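Local atomic coordinates of chitinase (Chromobacterium violaceum, PDB entry 4TXG), a protein that probably hydrolyses the glycosidic bonds of chitin, as a family 18 glycoside hydrolase that may also bind the polysaccharide. Residues A[394-399]-A[439-444]. Residues are numbered along the deposited sequence; the frame is centred on the assembly and turned at random.
Sequences VMSYDL and LNTDWA. With CS (cesium ion), chain M; CS (cesium ion), chain D.
Thr-441 OG1 is hydrogen-bonded to water 1 at 2.9 Å, and water 1 donates to Ser-396 O over 3.2 Å; Ala-412 O is a second polar partner of the threonine hydroxyl. The water ties the first turn of helix 441-448 to the loop that follows strand 391-395 in the TIM barrel of family 18 glycoside hydrolases, the helix being part of the beta-alpha-beta crossover from that strand to its parallel neighbour 457-462. Alongside the bridge, Ser-396 and Thr-441 touch directly, CB of the serine resting 3.5 Å from OG1 of the threonine. With Thr-441 CG2 anti to the backbone N, OG1 is left beside that N (chi1 -58°), where it meets both the water and the serine. Ser-396 OG itself is engaged by Gly-460 O of strand 457-462.

Consecutive inverse gamma turns centred on Met-395 and Ser-396 bend the chain as it leaves the barrel. Leu-399 then sends its CD1 branch against the backbone leading into the helix, 3.6 Å from Leu-439 O. Asn-440 caps that helix, its OD1 accepting from Trp-443 N at 2.8 Å; the donor stands 39° out of the amide's carbonyl plane. At the other end of the contact, Val-394 CG1 packs on Ala-444 CB.

The opposite side of 394-399 faces two cesium ions that share water 2, one bound by Asp-398 OD2 and Tyr-464 OH, the other by Glu-314 OE2 and the thioether of Met-395. In that methionine CG lies beside the backbone N (chi1 -69°) and chi2 is extended, which carries Met-395 SD to 3.6 Å from the second cesium.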
loop_
_atom_site.group_PDB
_atom_site.type_symbol
_atom_site.label_atom_id
_atom_site.label_comp_id
_atom_site.label_asym_id
_atom_site.label_seq_id
_atom_site.Cartn_x
_atom_site.Cartn_y
_atom_site.Cartn_z
ATOM N N VAL A 394 -0.130 0.188 -2.646
ATOM C CA VAL A 394 1.122 -0.306 -2.087
ATOM C C VAL A 394 2.018 0.875 -1.729
ATOM O O VAL A 394 2.280 1.730 -2.575
ATOM C CB VAL A 394 1.861 -1.242 -3.068
ATOM C CG1 VAL A 394 3.183 -1.703 -2.439
ATOM C CG2 VAL A 394 0.969 -2.441 -3.446
ATOM N N MET A 395 2.474 0.930 -0.480
ATOM C CA MET A 395 3.272 2.060 -0.011
ATOM C C MET A 395 4.734 1.839 -0.390
ATOM O O MET A 395 5.608 1.608 0.460
ATOM C CB MET A 395 3.087 2.263 1.497
ATOM C CG MET A 395 1.676 2.764 1.817
ATOM S SD MET A 395 1.359 3.043 3.579
ATOM C CE MET A 395 1.590 1.376 4.183
ATOM N N SER A 396 4.964 1.886 -1.698
ATOM C CA SER A 396 6.287 1.726 -2.289
ATOM C C SER A 396 7.047 3.051 -2.246
ATOM O O SER A 396 7.479 3.589 -3.264
ATOM C CB SER A 396 6.166 1.198 -3.724
ATOM O OG SER A 396 5.059 1.776 -4.401
ATOM N N TYR A 397 7.173 3.570 -1.035
ATOM C CA TYR A 397 7.973 4.746 -0.755
ATOM C C TYR A 397 8.380 4.623 0.705
ATOM O O TYR A 397 7.976 3.669 1.376
ATOM C CB TYR A 397 7.206 6.045 -1.039
ATOM C CG TYR A 397 5.755 6.090 -0.550
ATOM C CD1 TYR A 397 5.446 6.036 0.807
ATOM C CD2 TYR A 397 4.706 6.211 -1.450
ATOM C CE1 TYR A 397 4.123 6.085 1.248
ATOM C CE2 TYR A 397 3.386 6.270 -1.017
ATOM C CZ TYR A 397 3.105 6.209 0.334
ATOM O OH TYR A 397 1.796 6.262 0.766
ATOM N N ASP A 398 9.164 5.579 1.193
ATOM C CA ASP A 398 9.818 5.452 2.497
ATOM C C ASP A 398 10.552 4.122 2.638
ATOM O O ASP A 398 10.599 3.541 3.726
ATOM C CB ASP A 398 8.812 5.625 3.633
ATOM C CG ASP A 398 8.416 7.072 3.834
ATOM O OD1 ASP A 398 9.056 7.953 3.225
ATOM O OD2 ASP A 398 7.480 7.332 4.614
ATOM N N LEU A 399 11.149 3.658 1.541
ATOM C CA LEU A 399 11.980 2.455 1.560
ATOM C C LEU A 399 13.331 2.752 2.214
ATOM O O LEU A 399 13.974 1.858 2.767
ATOM C CB LEU A 399 12.193 1.914 0.136
ATOM C CG LEU A 399 10.927 1.432 -0.582
ATOM C CD1 LEU A 399 11.220 1.054 -2.031
ATOM C CD2 LEU A 399 10.315 0.263 0.172
ATOM N N LEU A 439 14.110 -4.230 -1.846
ATOM C CA LEU A 439 13.713 -2.885 -1.420
ATOM C C LEU A 439 13.403 -2.009 -2.629
ATOM O O LEU A 439 14.086 -1.013 -2.892
ATOM C CB LEU A 439 14.806 -2.229 -0.558
ATOM C CG LEU A 439 14.926 -2.742 0.880
ATOM C CD1 LEU A 439 15.999 -1.982 1.645
ATOM C CD2 LEU A 439 13.578 -2.633 1.592
ATOM N N ASN A 440 12.372 -2.382 -3.371
ATOM C CA ASN A 440 12.026 -1.637 -4.572
ATOM C C ASN A 440 10.585 -1.896 -4.978
ATOM O O ASN A 440 9.992 -2.898 -4.594
ATOM C CB ASN A 440 12.985 -1.992 -5.719
ATOM C CG ASN A 440 13.004 -3.486 -6.021
ATOM O OD1 ASN A 440 12.193 -3.974 -6.802
ATOM N ND2 ASN A 440 13.926 -4.218 -5.394
ATOM N N THR A 441 10.038 -0.959 -5.743
ATOM C CA THR A 441 8.641 -0.968 -6.163
ATOM C C THR A 441 8.285 -2.221 -6.956
ATOM O O THR A 441 7.228 -2.830 -6.742
ATOM C CB THR A 441 8.355 0.292 -7.008
ATOM O OG1 THR A 441 8.659 1.448 -6.214
ATOM C CG2 THR A 441 6.891 0.356 -7.454
ATOM N N ASP A 442 9.185 -2.613 -7.849
ATOM C CA ASP A 442 8.963 -3.768 -8.721
ATOM C C ASP A 442 8.800 -5.035 -7.883
ATOM O O ASP A 442 7.919 -5.860 -8.171
ATOM C CB ASP A 442 10.125 -3.906 -9.719
ATOM C CG ASP A 442 9.959 -5.069 -10.677
ATOM O OD1 ASP A 442 9.334 -4.898 -11.750
ATOM O OD2 ASP A 442 10.485 -6.162 -10.372
ATOM N N TRP A 443 9.612 -5.179 -6.833
ATOM C CA TRP A 443 9.544 -6.386 -6.001
ATOM C C TRP A 443 8.210 -6.423 -5.263
ATOM O O TRP A 443 7.535 -7.460 -5.217
ATOM C CB TRP A 443 10.710 -6.459 -4.991
ATOM C CG TRP A 443 10.614 -7.698 -4.128
ATOM C CD1 TRP A 443 11.167 -8.920 -4.379
ATOM C CD2 TRP A 443 9.878 -7.833 -2.905
ATOM N NE1 TRP A 443 10.832 -9.809 -3.377
ATOM C CE2 TRP A 443 10.042 -9.162 -2.458
ATOM C CE3 TRP A 443 9.109 -6.948 -2.132
ATOM C CZ2 TRP A 443 9.460 -9.638 -1.281
ATOM C CZ3 TRP A 443 8.518 -7.420 -0.963
ATOM C CH2 TRP A 443 8.699 -8.758 -0.547
ATOM N N ALA A 444 7.827 -5.284 -4.688
ATOM C CA ALA A 444 6.577 -5.197 -3.934
ATOM C C ALA A 444 5.362 -5.492 -4.813
ATOM O O ALA A 444 4.435 -6.179 -4.391
ATOM C CB ALA A 444 6.446 -3.820 -3.293
HETATM CS CS CS M . 4.424 8.758 3.479
HETATM CS CS CS D . 3.389 5.055 5.695
HETATM O O HOH W 1 7.365 4.006 -6.456
HETATM O O HOH W 2 1.610 7.026 3.511
HETATM O O HOH W 3 4.252 7.971 7.220
HETATM O O HOH W 4 5.290 3.799 7.806
HETATM O O HOH W 5 0.362 6.340 5.369
HETATM O O HOH W 6 5.877 5.644 4.829
#